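Local coordinates for MAGE domain-containing protein (Xenopus laevis, PDB 7DG2) that serves as the Nse3 subunit of the Smc5/6 complex, pairing with Nse1 to shape Nse4, and probably contributes to DNA binding, at residues V17-I22 against L28-A33; S38-Y43 against P48-R53; L99-V104 against K144-E149; F189-Q194 against K199-Q204. All blocks are in the same frame, centred on the assembly; numbering follows the deposited sequence.

Contact 1 of 4, residues V17-I22 against L28-A33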
loop_
_atom_site.group_PDB
_atom_site.type_symbol
_atom_site.label_atom_id
_atom_site.label_comp_id
_atom_site.label_asym_id
_atom_site.label_seq_id
_atom_site.Cartn_x
_atom_site.Cartn_y
_atom_site.Cartn_z
ATOM N N VAL B 17 6.497 -11.125 -12.725
ATOM C CA VAL B 17 5.488 -10.125 -12.366
ATOM C C VAL B 17 5.391 -10.007 -10.852
ATOM O O VAL B 17 5.383 -8.904 -10.299
ATOM C CB VAL B 17 4.125 -10.471 -12.992
ATOM C CG1 VAL B 17 3.031 -9.518 -12.483
ATOM C CG2 VAL B 17 4.217 -10.425 -14.512
ATOM N N GLN B 18 5.332 -11.146 -10.160
ATOM C CA GLN B 18 5.269 -11.104 -8.698
ATOM C C GLN B 18 6.477 -10.380 -8.125
ATOM O O GLN B 18 6.348 -9.570 -7.199
ATOM C CB GLN B 18 5.213 -12.512 -8.117
ATOM C CG GLN B 18 3.954 -13.278 -8.381
ATOM C CD GLN B 18 4.002 -14.625 -7.695
ATOM O OE1 GLN B 18 4.335 -15.639 -8.319
ATOM N NE2 GLN B 18 3.702 -14.642 -6.387
ATOM N N TYR B 19 7.663 -10.686 -8.655
ATOM C CA TYR B 19 8.887 -10.072 -8.164
ATOM C C TYR B 19 8.866 -8.567 -8.385
ATOM O O TYR B 19 9.240 -7.795 -7.496
ATOM C CB TYR B 19 10.072 -10.721 -8.887
ATOM C CG TYR B 19 11.440 -10.248 -8.496
ATOM C CD1 TYR B 19 12.095 -10.804 -7.408
ATOM C CD2 TYR B 19 12.107 -9.296 -9.248
ATOM C CE1 TYR B 19 13.369 -10.407 -7.078
ATOM C CE2 TYR B 19 13.374 -8.887 -8.913
ATOM C CZ TYR B 19 13.999 -9.441 -7.828
ATOM O OH TYR B 19 15.274 -9.044 -7.481
ATOM N N LEU B 20 8.419 -8.125 -9.569
ATOM C CA LEU B 20 8.366 -6.687 -9.833
ATOM C C LEU B 20 7.440 -5.968 -8.851
ATOM O O LEU B 20 7.778 -4.896 -8.325
ATOM C CB LEU B 20 7.919 -6.453 -11.278
ATOM C CG LEU B 20 9.038 -6.786 -12.269
ATOM C CD1 LEU B 20 8.473 -6.864 -13.673
ATOM C CD2 LEU B 20 10.138 -5.721 -12.196
ATOM N N LEU B 21 6.261 -6.537 -8.595
ATOM C CA LEU B 21 5.345 -5.925 -7.636
ATOM C C LEU B 21 5.960 -5.869 -6.243
ATOM O O LEU B 21 5.926 -4.828 -5.570
ATOM C CB LEU B 21 4.034 -6.710 -7.604
ATOM C CG LEU B 21 3.227 -6.660 -8.890
ATOM C CD1 LEU B 21 2.036 -7.626 -8.765
ATOM C CD2 LEU B 21 2.739 -5.232 -9.136
ATOM N N ILE B 22 6.555 -6.979 -5.805
ATOM C CA ILE B 22 7.052 -7.038 -4.435
ATOM C C ILE B 22 8.269 -6.141 -4.265
ATOM O O ILE B 22 8.405 -5.437 -3.255
ATOM C CB ILE B 22 7.333 -8.501 -4.051
ATOM C CG1 ILE B 22 5.978 -9.218 -3.926
ATOM C CG2 ILE B 22 8.183 -8.549 -2.775
ATOM C CD1 ILE B 22 6.044 -10.730 -3.936
ATOM N N LEU B 28 12.036 1.333 -4.241
ATOM C CA LEU B 28 13.430 1.175 -4.636
ATOM C C LEU B 28 13.496 0.648 -6.070
ATOM O O LEU B 28 12.742 -0.261 -6.432
ATOM C CB LEU B 28 14.154 0.215 -3.690
ATOM C CG LEU B 28 14.166 0.638 -2.224
ATOM C CD1 LEU B 28 14.930 -0.376 -1.366
ATOM C CD2 LEU B 28 14.757 2.037 -2.093
ATOM N N PRO B 29 14.357 1.200 -6.915
ATOM C CA PRO B 29 14.433 0.702 -8.293
ATOM C C PRO B 29 14.841 -0.762 -8.333
ATOM O O PRO B 29 15.385 -1.316 -7.376
ATOM C CB PRO B 29 15.489 1.602 -8.944
ATOM C CG PRO B 29 15.442 2.867 -8.129
ATOM C CD PRO B 29 15.180 2.407 -6.713
ATOM N N ILE B 30 14.568 -1.396 -9.472
ATOM C CA ILE B 30 14.718 -2.838 -9.630
ATOM C C ILE B 30 15.737 -3.092 -10.738
ATOM O O ILE B 30 15.489 -2.750 -11.899
ATOM C CB ILE B 30 13.377 -3.504 -9.960
ATOM C CG1 ILE B 30 12.320 -3.048 -8.944
ATOM C CG2 ILE B 30 13.555 -5.026 -10.007
ATOM C CD1 ILE B 30 10.861 -3.320 -9.364
ATOM N N LYS B 31 16.864 -3.720 -10.393
ATOM C CA LYS B 31 17.895 -3.970 -11.406
ATOM C C LYS B 31 17.474 -5.091 -12.347
ATOM O O LYS B 31 17.041 -6.150 -11.901
ATOM C CB LYS B 31 19.226 -4.347 -10.737
ATOM C CG LYS B 31 19.814 -3.280 -9.831
ATOM C CD LYS B 31 21.047 -3.833 -9.134
ATOM C CE LYS B 31 21.704 -2.823 -8.206
ATOM N NZ LYS B 31 23.003 -3.372 -7.713
ATOM N N ARG B 32 17.623 -4.873 -13.665
ATOM C CA ARG B 32 17.418 -5.976 -14.602
ATOM C C ARG B 32 18.257 -7.191 -14.220
ATOM O O ARG B 32 17.787 -8.336 -14.299
ATOM C CB ARG B 32 17.772 -5.523 -16.024
ATOM C CG ARG B 32 17.523 -6.554 -17.093
ATOM C CD ARG B 32 18.027 -6.033 -18.439
ATOM N NE ARG B 32 19.483 -6.174 -18.500
ATOM C CZ ARG B 32 20.232 -5.728 -19.501
ATOM N NH1 ARG B 32 19.651 -5.112 -20.523
ATOM N NH2 ARG B 32 21.549 -5.917 -19.479
ATOM N N ALA B 33 19.511 -6.964 -13.817
ATOM C CA ALA B 33 20.383 -8.090 -13.495
ATOM C C ALA B 33 19.840 -8.922 -12.337
ATOM O O ALA B 33 20.027 -10.144 -12.319
ATOM C CB ALA B 33 21.796 -7.587 -13.176
#

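Contact 2 of 4, residues S38-Y43 against P48-R53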
loop_
_atom_site.group_PDB
_atom_site.type_symbol
_atom_site.label_atom_id
_atom_site.label_comp_id
_atom_site.label_asym_id
_atom_site.label_seq_id
_atom_site.Cartn_x
_atom_site.Cartn_y
_atom_site.Cartn_z
ATOM N N SER B 38 17.902 -13.683 -9.993
ATOM C CA SER B 38 17.126 -14.194 -8.870
ATOM C C SER B 38 15.853 -14.898 -9.283
ATOM O O SER B 38 15.358 -15.744 -8.530
ATOM C CB SER B 38 16.766 -13.058 -7.906
ATOM O OG SER B 38 17.934 -12.549 -7.282
ATOM N N VAL B 39 15.263 -14.542 -10.424
ATOM C CA VAL B 39 14.007 -15.133 -10.857
ATOM C C VAL B 39 14.177 -15.979 -12.119
ATOM O O VAL B 39 13.714 -17.120 -12.175
ATOM C CB VAL B 39 12.932 -14.040 -11.064
ATOM C CG1 VAL B 39 11.598 -14.675 -11.376
ATOM C CG2 VAL B 39 12.837 -13.179 -9.823
ATOM N N ILE B 40 14.777 -15.415 -13.168
ATOM C CA ILE B 40 14.723 -16.105 -14.455
ATOM C C ILE B 40 15.655 -17.312 -14.473
ATOM O O ILE B 40 15.330 -18.346 -15.078
ATOM C CB ILE B 40 15.004 -15.093 -15.583
ATOM C CG1 ILE B 40 13.839 -14.079 -15.592
ATOM C CG2 ILE B 40 15.127 -15.792 -16.939
ATOM C CD1 ILE B 40 13.880 -13.054 -16.720
ATOM N N LYS B 41 16.794 -17.219 -13.786
ATOM C CA LYS B 41 17.661 -18.360 -13.506
ATOM C C LYS B 41 18.041 -19.109 -14.781
ATOM O O LYS B 41 18.653 -18.519 -15.677
ATOM C CB LYS B 41 16.993 -19.276 -12.480
ATOM C CG LYS B 41 16.893 -18.646 -11.089
ATOM C CD LYS B 41 15.909 -19.423 -10.210
ATOM C CE LYS B 41 15.960 -18.952 -8.771
ATOM N NZ LYS B 41 15.072 -19.788 -7.911
ATOM N N GLU B 42 17.693 -20.396 -14.889
ATOM C CA GLU B 42 18.183 -21.168 -16.032
ATOM C C GLU B 42 17.462 -20.847 -17.339
ATOM O O GLU B 42 17.807 -21.428 -18.377
ATOM C CB GLU B 42 18.093 -22.669 -15.730
ATOM C CG GLU B 42 16.687 -23.240 -15.758
ATOM C CD GLU B 42 15.988 -23.218 -14.404
ATOM O OE1 GLU B 42 16.228 -22.295 -13.596
ATOM O OE2 GLU B 42 15.174 -24.132 -14.156
ATOM N N TYR B 43 16.488 -19.937 -17.331
ATOM C CA TYR B 43 15.844 -19.465 -18.551
ATOM C C TYR B 43 16.451 -18.157 -19.059
ATOM O O TYR B 43 15.846 -17.474 -19.894
ATOM C CB TYR B 43 14.339 -19.315 -18.320
ATOM C CG TYR B 43 13.685 -20.628 -17.960
ATOM C CD1 TYR B 43 13.638 -21.065 -16.647
ATOM C CD2 TYR B 43 13.161 -21.451 -18.947
ATOM C CE1 TYR B 43 13.054 -22.287 -16.318
ATOM C CE2 TYR B 43 12.582 -22.663 -18.634
ATOM C CZ TYR B 43 12.526 -23.075 -17.321
ATOM O OH TYR B 43 11.949 -24.286 -17.022
ATOM N N PRO B 48 14.949 -11.735 -22.509
ATOM C CA PRO B 48 14.198 -10.627 -23.127
ATOM C C PRO B 48 12.730 -10.965 -23.366
ATOM O O PRO B 48 11.859 -10.117 -23.111
ATOM C CB PRO B 48 14.968 -10.374 -24.438
ATOM C CG PRO B 48 16.409 -10.841 -24.096
ATOM C CD PRO B 48 16.148 -12.088 -23.313
ATOM N N GLU B 49 12.425 -12.189 -23.829
ATOM C CA GLU B 49 11.030 -12.585 -24.009
ATOM C C GLU B 49 10.299 -12.631 -22.678
ATOM O O GLU B 49 9.137 -12.229 -22.584
ATOM C CB GLU B 49 10.938 -13.955 -24.683
ATOM C CG GLU B 49 9.526 -14.366 -24.973
ATOM C CD GLU B 49 9.379 -15.818 -25.394
ATOM O OE1 GLU B 49 8.217 -16.282 -25.446
ATOM O OE2 GLU B 49 10.406 -16.484 -25.672
ATOM N N ILE B 50 10.960 -13.126 -21.636
ATOM C CA ILE B 50 10.261 -13.300 -20.363
ATOM C C ILE B 50 9.938 -11.947 -19.737
ATOM O O ILE B 50 8.823 -11.730 -19.245
ATOM C CB ILE B 50 11.084 -14.201 -19.424
ATOM C CG1 ILE B 50 11.029 -15.647 -19.937
ATOM C CG2 ILE B 50 10.556 -14.106 -17.990
ATOM C CD1 ILE B 50 11.975 -16.615 -19.212
ATOM N N ILE B 51 10.908 -11.028 -19.718
ATOM C CA ILE B 51 10.636 -9.691 -19.190
ATOM C C ILE B 51 9.619 -8.969 -20.074
ATOM O O ILE B 51 8.767 -8.224 -19.575
ATOM C CB ILE B 51 11.946 -8.895 -19.019
ATOM C CG1 ILE B 51 12.852 -9.602 -17.996
ATOM C CG2 ILE B 51 11.663 -7.459 -18.569
ATOM C CD1 ILE B 51 14.126 -8.852 -17.662
ATOM N N HIS B 52 9.656 -9.206 -21.389
ATOM C CA HIS B 52 8.642 -8.621 -22.261
ATOM C C HIS B 52 7.241 -9.092 -21.878
ATOM O O HIS B 52 6.316 -8.283 -21.742
ATOM C CB HIS B 52 8.946 -8.967 -23.723
ATOM C CG HIS B 52 7.874 -8.525 -24.669
ATOM N ND1 HIS B 52 7.622 -7.197 -24.941
ATOM C CD2 HIS B 52 6.955 -9.232 -25.367
ATOM C CE1 HIS B 52 6.611 -7.106 -25.790
ATOM N NE2 HIS B 52 6.183 -8.325 -26.057
ATOM N N ARG B 53 7.062 -10.399 -21.699
ATOM C CA ARG B 53 5.735 -10.896 -21.353
ATOM C C ARG B 53 5.291 -10.383 -19.985
ATOM O O ARG B 53 4.103 -10.117 -19.779
ATOM C CB ARG B 53 5.715 -12.423 -21.401
ATOM C CG ARG B 53 5.953 -12.990 -22.806
ATOM C CD ARG B 53 5.886 -14.516 -22.811
ATOM N NE ARG B 53 4.620 -14.975 -22.252
ATOM C CZ ARG B 53 4.319 -16.247 -22.000
ATOM N NH1 ARG B 53 5.194 -17.208 -22.265
ATOM N NH2 ARG B 53 3.136 -16.556 -21.480
#

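Contact 3 of 4, residues L99-V104 against K144-E149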
loop_
_atom_site.group_PDB
_atom_site.type_symbol
_atom_site.label_atom_id
_atom_site.label_comp_id
_atom_site.label_asym_id
_atom_site.label_seq_id
_atom_site.Cartn_x
_atom_site.Cartn_y
_atom_site.Cartn_z
ATOM N N LEU B 99 4.558 12.642 -0.310
ATOM C CA LEU B 99 4.609 13.219 -1.648
ATOM C C LEU B 99 4.379 14.723 -1.609
ATOM O O LEU B 99 4.945 15.455 -2.427
ATOM C CB LEU B 99 3.576 12.551 -2.566
ATOM C CG LEU B 99 3.795 12.857 -4.043
ATOM C CD1 LEU B 99 5.027 12.106 -4.547
ATOM C CD2 LEU B 99 2.584 12.494 -4.851
ATOM N N GLY B 100 3.550 15.199 -0.672
ATOM C CA GLY B 100 3.429 16.633 -0.475
ATOM C C GLY B 100 4.772 17.272 -0.165
ATOM O O GLY B 100 5.145 18.290 -0.755
ATOM N N LEU B 101 5.527 16.667 0.756
ATOM C CA LEU B 101 6.841 17.209 1.098
ATOM C C LEU B 101 7.783 17.144 -0.097
ATOM O O LEU B 101 8.470 18.120 -0.419
ATOM C CB LEU B 101 7.433 16.462 2.293
ATOM C CG LEU B 101 8.884 16.821 2.614
ATOM C CD1 LEU B 101 9.013 18.297 2.939
ATOM C CD2 LEU B 101 9.407 15.978 3.770
ATOM N N LEU B 102 7.814 16.000 -0.784
ATOM C CA LEU B 102 8.701 15.873 -1.933
ATOM C C LEU B 102 8.375 16.907 -2.996
ATOM O O LEU B 102 9.281 17.501 -3.597
ATOM C CB LEU B 102 8.615 14.462 -2.516
ATOM C CG LEU B 102 9.349 14.286 -3.851
ATOM C CD1 LEU B 102 10.853 14.424 -3.658
ATOM C CD2 LEU B 102 9.000 12.925 -4.422
ATOM N N MET B 103 7.085 17.147 -3.243
ATOM C CA MET B 103 6.721 18.088 -4.298
ATOM C C MET B 103 7.203 19.499 -3.973
ATOM O O MET B 103 7.617 20.250 -4.866
ATOM C CB MET B 103 5.207 18.077 -4.504
ATOM C CG MET B 103 4.707 19.149 -5.466
ATOM S SD MET B 103 5.293 18.913 -7.155
ATOM C CE MET B 103 3.827 18.184 -7.919
ATOM N N VAL B 104 7.156 19.872 -2.699
ATOM C CA VAL B 104 7.648 21.185 -2.290
ATOM C C VAL B 104 9.145 21.293 -2.557
ATOM O O VAL B 104 9.635 22.326 -3.036
ATOM C CB VAL B 104 7.307 21.420 -0.808
ATOM C CG1 VAL B 104 8.037 22.638 -0.274
ATOM C CG2 VAL B 104 5.809 21.573 -0.640
ATOM N N LYS B 144 16.517 12.058 7.574
ATOM C CA LYS B 144 16.654 10.758 6.924
ATOM C C LYS B 144 15.671 10.608 5.767
ATOM O O LYS B 144 16.012 10.029 4.730
ATOM C CB LYS B 144 16.458 9.639 7.942
ATOM C CG LYS B 144 16.827 8.265 7.412
ATOM C CD LYS B 144 17.099 7.283 8.541
ATOM C CE LYS B 144 15.890 7.128 9.432
ATOM N NZ LYS B 144 14.690 6.715 8.653
ATOM N N LEU B 145 14.442 11.105 5.931
ATOM C CA LEU B 145 13.464 11.024 4.847
ATOM C C LEU B 145 13.972 11.731 3.600
ATOM O O LEU B 145 13.900 11.184 2.491
ATOM C CB LEU B 145 12.128 11.623 5.297
ATOM C CG LEU B 145 11.043 11.721 4.219
ATOM C CD1 LEU B 145 10.708 10.332 3.701
ATOM C CD2 LEU B 145 9.796 12.411 4.768
ATOM N N VAL B 146 14.509 12.944 3.765
ATOM C CA VAL B 146 14.884 13.766 2.615
ATOM C C VAL B 146 16.234 13.357 2.032
ATOM O O VAL B 146 16.391 13.287 0.807
ATOM C CB VAL B 146 14.858 15.257 3.002
ATOM C CG1 VAL B 146 15.399 16.098 1.866
ATOM C CG2 VAL B 146 13.427 15.689 3.360
ATOM N N THR B 147 17.240 13.091 2.877
ATOM C CA THR B 147 18.586 12.831 2.375
ATOM C C THR B 147 18.881 11.356 2.139
ATOM O O THR B 147 19.886 11.040 1.492
ATOM C CB THR B 147 19.654 13.391 3.336
ATOM O OG1 THR B 147 19.649 12.645 4.562
ATOM C CG2 THR B 147 19.386 14.852 3.627
ATOM N N GLU B 148 18.047 10.446 2.639
ATOM C CA GLU B 148 18.279 9.018 2.447
ATOM C C GLU B 148 17.119 8.356 1.715
ATOM O O GLU B 148 17.320 7.825 0.620
ATOM C CB GLU B 148 18.539 8.331 3.804
ATOM C CG GLU B 148 19.759 8.894 4.547
ATOM C CD GLU B 148 20.072 8.160 5.847
ATOM O OE1 GLU B 148 19.680 6.981 5.996
ATOM O OE2 GLU B 148 20.715 8.771 6.725
ATOM N N GLU B 149 15.907 8.404 2.269
ATOM C CA GLU B 149 14.786 7.682 1.671
ATOM C C GLU B 149 14.473 8.202 0.273
ATOM O O GLU B 149 14.415 7.425 -0.689
ATOM C CB GLU B 149 13.554 7.779 2.568
ATOM C CG GLU B 149 12.314 7.078 1.999
ATOM C CD GLU B 149 11.201 6.927 3.030
ATOM O OE1 GLU B 149 10.007 6.917 2.651
ATOM O OE2 GLU B 149 11.527 6.828 4.231
#

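Contact 4 of 4, residues F189-Q194 against K199-Q204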
loop_
_atom_site.group_PDB
_atom_site.type_symbol
_atom_site.label_atom_id
_atom_site.label_comp_id
_atom_site.label_asym_id
_atom_site.label_seq_id
_atom_site.Cartn_x
_atom_site.Cartn_y
_atom_site.Cartn_z
ATOM N N PHE B 189 1.800 22.916 -10.625
ATOM C CA PHE B 189 1.532 22.856 -9.197
ATOM C C PHE B 189 1.929 24.155 -8.509
ATOM O O PHE B 189 1.149 24.728 -7.743
ATOM C CB PHE B 189 2.286 21.671 -8.584
ATOM C CG PHE B 189 2.260 21.648 -7.087
ATOM C CD1 PHE B 189 1.212 21.040 -6.411
ATOM C CD2 PHE B 189 3.286 22.230 -6.351
ATOM C CE1 PHE B 189 1.187 21.015 -5.024
ATOM C CE2 PHE B 189 3.263 22.215 -4.971
ATOM C CZ PHE B 189 2.211 21.604 -4.306
ATOM N N VAL B 190 3.150 24.626 -8.770
ATOM C CA VAL B 190 3.622 25.865 -8.154
ATOM C C VAL B 190 2.681 27.015 -8.499
ATOM O O VAL B 190 2.265 27.790 -7.624
ATOM C CB VAL B 190 5.065 26.152 -8.601
ATOM C CG1 VAL B 190 5.522 27.522 -8.110
ATOM C CG2 VAL B 190 5.989 25.059 -8.084
ATOM N N SER B 191 2.300 27.109 -9.776
ATOM C CA SER B 191 1.380 28.157 -10.219
ATOM C C SER B 191 0.043 28.067 -9.501
ATOM O O SER B 191 -0.504 29.086 -9.066
ATOM C CB SER B 191 1.173 28.070 -11.732
ATOM O OG SER B 191 2.412 28.186 -12.401
ATOM N N LYS B 192 -0.505 26.855 -9.372
ATOM C CA LYS B 192 -1.781 26.682 -8.681
ATOM C C LYS B 192 -1.701 27.135 -7.226
ATOM O O LYS B 192 -2.593 27.836 -6.730
ATOM C CB LYS B 192 -2.223 25.220 -8.765
ATOM C CG LYS B 192 -3.606 24.964 -8.168
ATOM C CD LYS B 192 -4.099 23.569 -8.520
ATOM C CE LYS B 192 -5.512 23.342 -8.017
ATOM N NZ LYS B 192 -6.017 22.014 -8.458
ATOM N N ILE B 193 -0.651 26.722 -6.515
ATOM C CA ILE B 193 -0.496 27.112 -5.116
ATOM C C ILE B 193 -0.471 28.629 -4.977
ATOM O O ILE B 193 -1.050 29.192 -4.041
ATOM C CB ILE B 193 0.778 26.470 -4.535
ATOM C CG1 ILE B 193 0.592 24.954 -4.430
ATOM C CG2 ILE B 193 1.129 27.078 -3.187
ATOM C CD1 ILE B 193 -0.529 24.547 -3.486
ATOM N N GLN B 194 0.198 29.314 -5.897
ATOM C CA GLN B 194 0.384 30.754 -5.772
ATOM C C GLN B 194 -0.656 31.558 -6.542
ATOM O O GLN B 194 -0.508 32.778 -6.670
ATOM C CB GLN B 194 1.800 31.129 -6.208
ATOM C CG GLN B 194 2.865 30.421 -5.380
ATOM C CD GLN B 194 4.106 31.272 -5.184
ATOM O OE1 GLN B 194 4.154 32.125 -4.299
ATOM N NE2 GLN B 194 5.110 31.049 -6.015
ATOM N N LYS B 199 2.423 30.502 -17.399
ATOM C CA LYS B 199 3.154 31.442 -18.246
ATOM C C LYS B 199 3.604 32.688 -17.497
ATOM O O LYS B 199 4.413 33.445 -18.046
ATOM C CB LYS B 199 2.313 31.844 -19.461
ATOM C CG LYS B 199 2.126 30.726 -20.472
ATOM C CD LYS B 199 1.851 31.258 -21.877
ATOM C CE LYS B 199 3.156 31.534 -22.631
ATOM N NZ LYS B 199 2.926 31.936 -24.053
ATOM N N SER B 200 3.114 32.921 -16.273
ATOM C CA SER B 200 3.659 33.998 -15.445
ATOM C C SER B 200 5.157 33.824 -15.230
ATOM O O SER B 200 5.898 34.811 -15.141
ATOM C CB SER B 200 2.957 34.045 -14.081
ATOM O OG SER B 200 1.550 34.072 -14.213
ATOM N N TRP B 201 5.616 32.581 -15.134
ATOM C CA TRP B 201 7.014 32.277 -14.859
ATOM C C TRP B 201 7.748 31.995 -16.168
ATOM O O TRP B 201 8.127 30.864 -16.469
ATOM C CB TRP B 201 7.109 31.084 -13.911
ATOM C CG TRP B 201 6.379 31.237 -12.625
ATOM C CD1 TRP B 201 5.153 30.730 -12.302
ATOM C CD2 TRP B 201 6.846 31.926 -11.468
ATOM N NE1 TRP B 201 4.828 31.062 -11.009
ATOM C CE2 TRP B 201 5.853 31.798 -10.475
ATOM C CE3 TRP B 201 8.014 32.637 -11.171
ATOM C CZ2 TRP B 201 5.986 32.364 -9.214
ATOM C CZ3 TRP B 201 8.144 33.201 -9.923
ATOM C CH2 TRP B 201 7.137 33.060 -8.957
ATOM N N THR B 202 7.969 33.072 -16.934
ATOM C CA THR B 202 8.491 32.957 -18.297
ATOM C C THR B 202 9.743 32.090 -18.369
ATOM O O THR B 202 9.872 31.235 -19.253
ATOM C CB THR B 202 8.793 34.351 -18.856
ATOM O OG1 THR B 202 7.600 35.140 -18.842
ATOM C CG2 THR B 202 9.300 34.249 -20.278
ATOM N N THR B 203 10.684 32.308 -17.452
ATOM C CA THR B 203 11.947 31.575 -17.490
ATOM C C THR B 203 11.734 30.087 -17.234
ATOM O O THR B 203 12.253 29.233 -17.966
ATOM C CB THR B 203 12.912 32.158 -16.460
ATOM O OG1 THR B 203 13.096 33.561 -16.715
ATOM C CG2 THR B 203 14.254 31.443 -16.526
ATOM N N GLN B 204 10.984 29.762 -16.184
ATOM C CA GLN B 204 10.739 28.365 -15.848
ATOM C C GLN B 204 9.824 27.703 -16.873
ATOM O O GLN B 204 9.996 26.517 -17.193
ATOM C CB GLN B 204 10.166 28.290 -14.432
ATOM C CG GLN B 204 11.158 28.781 -13.344
ATOM C CD GLN B 204 11.181 30.303 -13.135
ATOM O OE1 GLN B 204 10.559 31.068 -13.874
ATOM N NE2 GLN B 204 11.898 30.738 -12.102
#

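Contact 1 of 4, residues V17-I22 against L28-A33
Ile30 leaves strand 30-31 toward the helix carrying Tyr19 and Leu20, and its two branches divide the work between them. The longer branch is nearly extended (chi2 164°), with CG1 lying beside the backbone N, and this carries CD1 up to the helix: Ile30 CD1 comes 3.6 Å from Leu20 O, an apolar methyl against a carbonyl oxygen. The same Ile30 CD1 stands 3.8 Å from Leu20 CD2, where the two side chains meet at a slant and neither runs along the other. The short branch faces the gap between the two helical residues. Ile30 CG2 is 4.0 Å from Tyr19 CE2 and 4.1 Å from Leu20 CD2. Tyr19 and Ile30 pass each other in opposite directions, and the methyl meets the ring obliquely. Neither Tyr19 nor Leu20 leaves the helix pointing at the strand; in both, the far end of the side chain swings back to it. Ile30 accounts for 76 of the 143 Å² buried here, so an alanine at this position would probably leave Leu20 CD2 and the Tyr19 ring without their shared partner and open a gap between helix 6-23 and strand 30-31. The segment 28-33 supplies the short strand 30-31, whose Ile30 backbone pairs with Tyr76 of strand 75-80, and then turns into helix 32-40, with Lys31 at the N-cap position. This is the first-helix, first-strand, second-helix order of a winged helix: Leu20 also packs on Leu58 of helix 47-62, Tyr19 on Ile35 of helix 32-40, and Met90 of the Nse1 chain packs on Tyr19.

Contact 2 of 4, residues S38-Y43 against P48-R53
Ile50, in the first turn of helix 47-62, meets Ile40 and Tyr43 with two different branches. Its CG2 faces down the flank of Ile40, 3.7 Å from Ile40 CD1, the two side chains sliding past each other in opposite directions. The other branch runs nearly extended (chi2 171°) to the far side, where Ile50 CD1 lies 3.7 Å from Tyr43 CB and 4.0 Å from Ile40 CG2. Tyr43 thus contributes its CB; the ring leads away and meets that of His4, and the Tyr43 backbone is tied back to helix 32-40 by Tyr43 N bonding Ile40 O at 3.0 Å. Next comes Ile51, crossing Ile40 at about a right angle, with Ile51 CG1 3.8 Å from Ile40 CD1. One terminal methyl of Ile40 therefore touches both Ile50 and Ile51, and a serine in its place would probably leave both without that methyl and open a gap between the second and third helices of the winged helix, its helix-turn-helix pair. With every touching group aliphatic and all four residues buried, the fit rests on shape and exclusion of water, not on directed polar bonds.

Contact 3 of 4, residues L99-V104 against K144-E149
Leu101 reaches out from helix 94-111 and overlaps Leu145 tip to tip: Leu101 CD2 lies 3.7 Å from Leu145 CD2. Both leucines hold CG anti to the backbone N (chi1 172° in Leu101, 175° in Leu145), and in each the CA–CB bond already points at the opposite helix, which sends both CD2 methyls into the interface between the helices. The same Leu101 CD2 is 4.1 Å from Val146 CG2. Val146 comes in differently, crossing Leu101 at about a right angle from a side chain that leaves its own helix obliquely to the contact. One methyl of Leu101 therefore serves two neighbours, and the 90 Å² buried between the segments is small because no other residue of 99-104 comes near. In the second winged helix of the MAGE homology domain, helices 94-111 and 142-152 are the first and third helices; helix 118-127, which comes between them in the chain, adds Leu125 on Leu101 and Trp122 on Val146, and Phe139 packs on both Leu101 and Leu145. Around Val146 the third helix is not regular: it opens into a wider pi-type turn, in which Lys144 O accepts from both Glu148 N at 2.9 Å and Glu149 N at 3.0 Å. At the end of this turn Glu149 forms a salt bridge through OE1 with Lys98 NZ, tying the two helices together outside the apolar patch. Trp51 of the Nse4 chain packs on Leu101, and Tyr61 of the same chain on Met103.

Contact 4 of 4, residues F189-Q194 against K199-Q204
Trp201 turns its indole toward helix 183-193 and is met by Ser191 and Gln194. The van der Waals part begins with Ser191, whose OG lies at the edge of the indole, close to the ring plane, 3.7 Å from Trp201 CD1. Farther round, the amide of Gln194 lies by the six-membered ring, its plane only 20° from that of the indole, while the side chain as a whole crosses Trp201 at about a right angle; Gln194 CD is 4.6 Å from Trp201 CZ2. A bend in the glutamine at chi2 (-147°) helps bring the amide there. As for polar contacts, Ser191 OG is bonded to Leu187 O within its own helix, and at 4.0 Å from Trp201 NE1 it makes only a distant neighbour. The indole N-H is thus buried without a partner in the model, and segment 189-194 covers 64 Å² of Trp201. The charged interaction is a cation-pi contact of the same indole with Lys196, in the connection between the segments. Helix 183-193 and helix 202-209 are two consecutive helices joined by a short connection near the C-terminal end of the chain, with Trp201 at the N-cap position of the second, its indole packed against the end of helix 183-193, and Val6 of the Nse4 chain packing on the indole.

Contacts 1 and 2 belong to the first winged helix and share helix 32-40; their centres are 12 Å apart and they meet directly where Tyr19 CD1 lies 3.5 Å from Val39 CG2. Contact 3 belongs to the second winged helix, its centre 22 Å from that of contact 1 across the middle of the chain, with nearest atoms about 6 Å apart. Contact 4, beyond it, joins contact 3 through Met103 CG and Phe189 CE2, 3.4 Å apart, but lies 45 Å from contact 2, centre to centre. Nse1 packs on contact 1, where Nse4 is also within reach, and Nse4 further touches contacts 3 and 4, consistent with a dimer that shapes it.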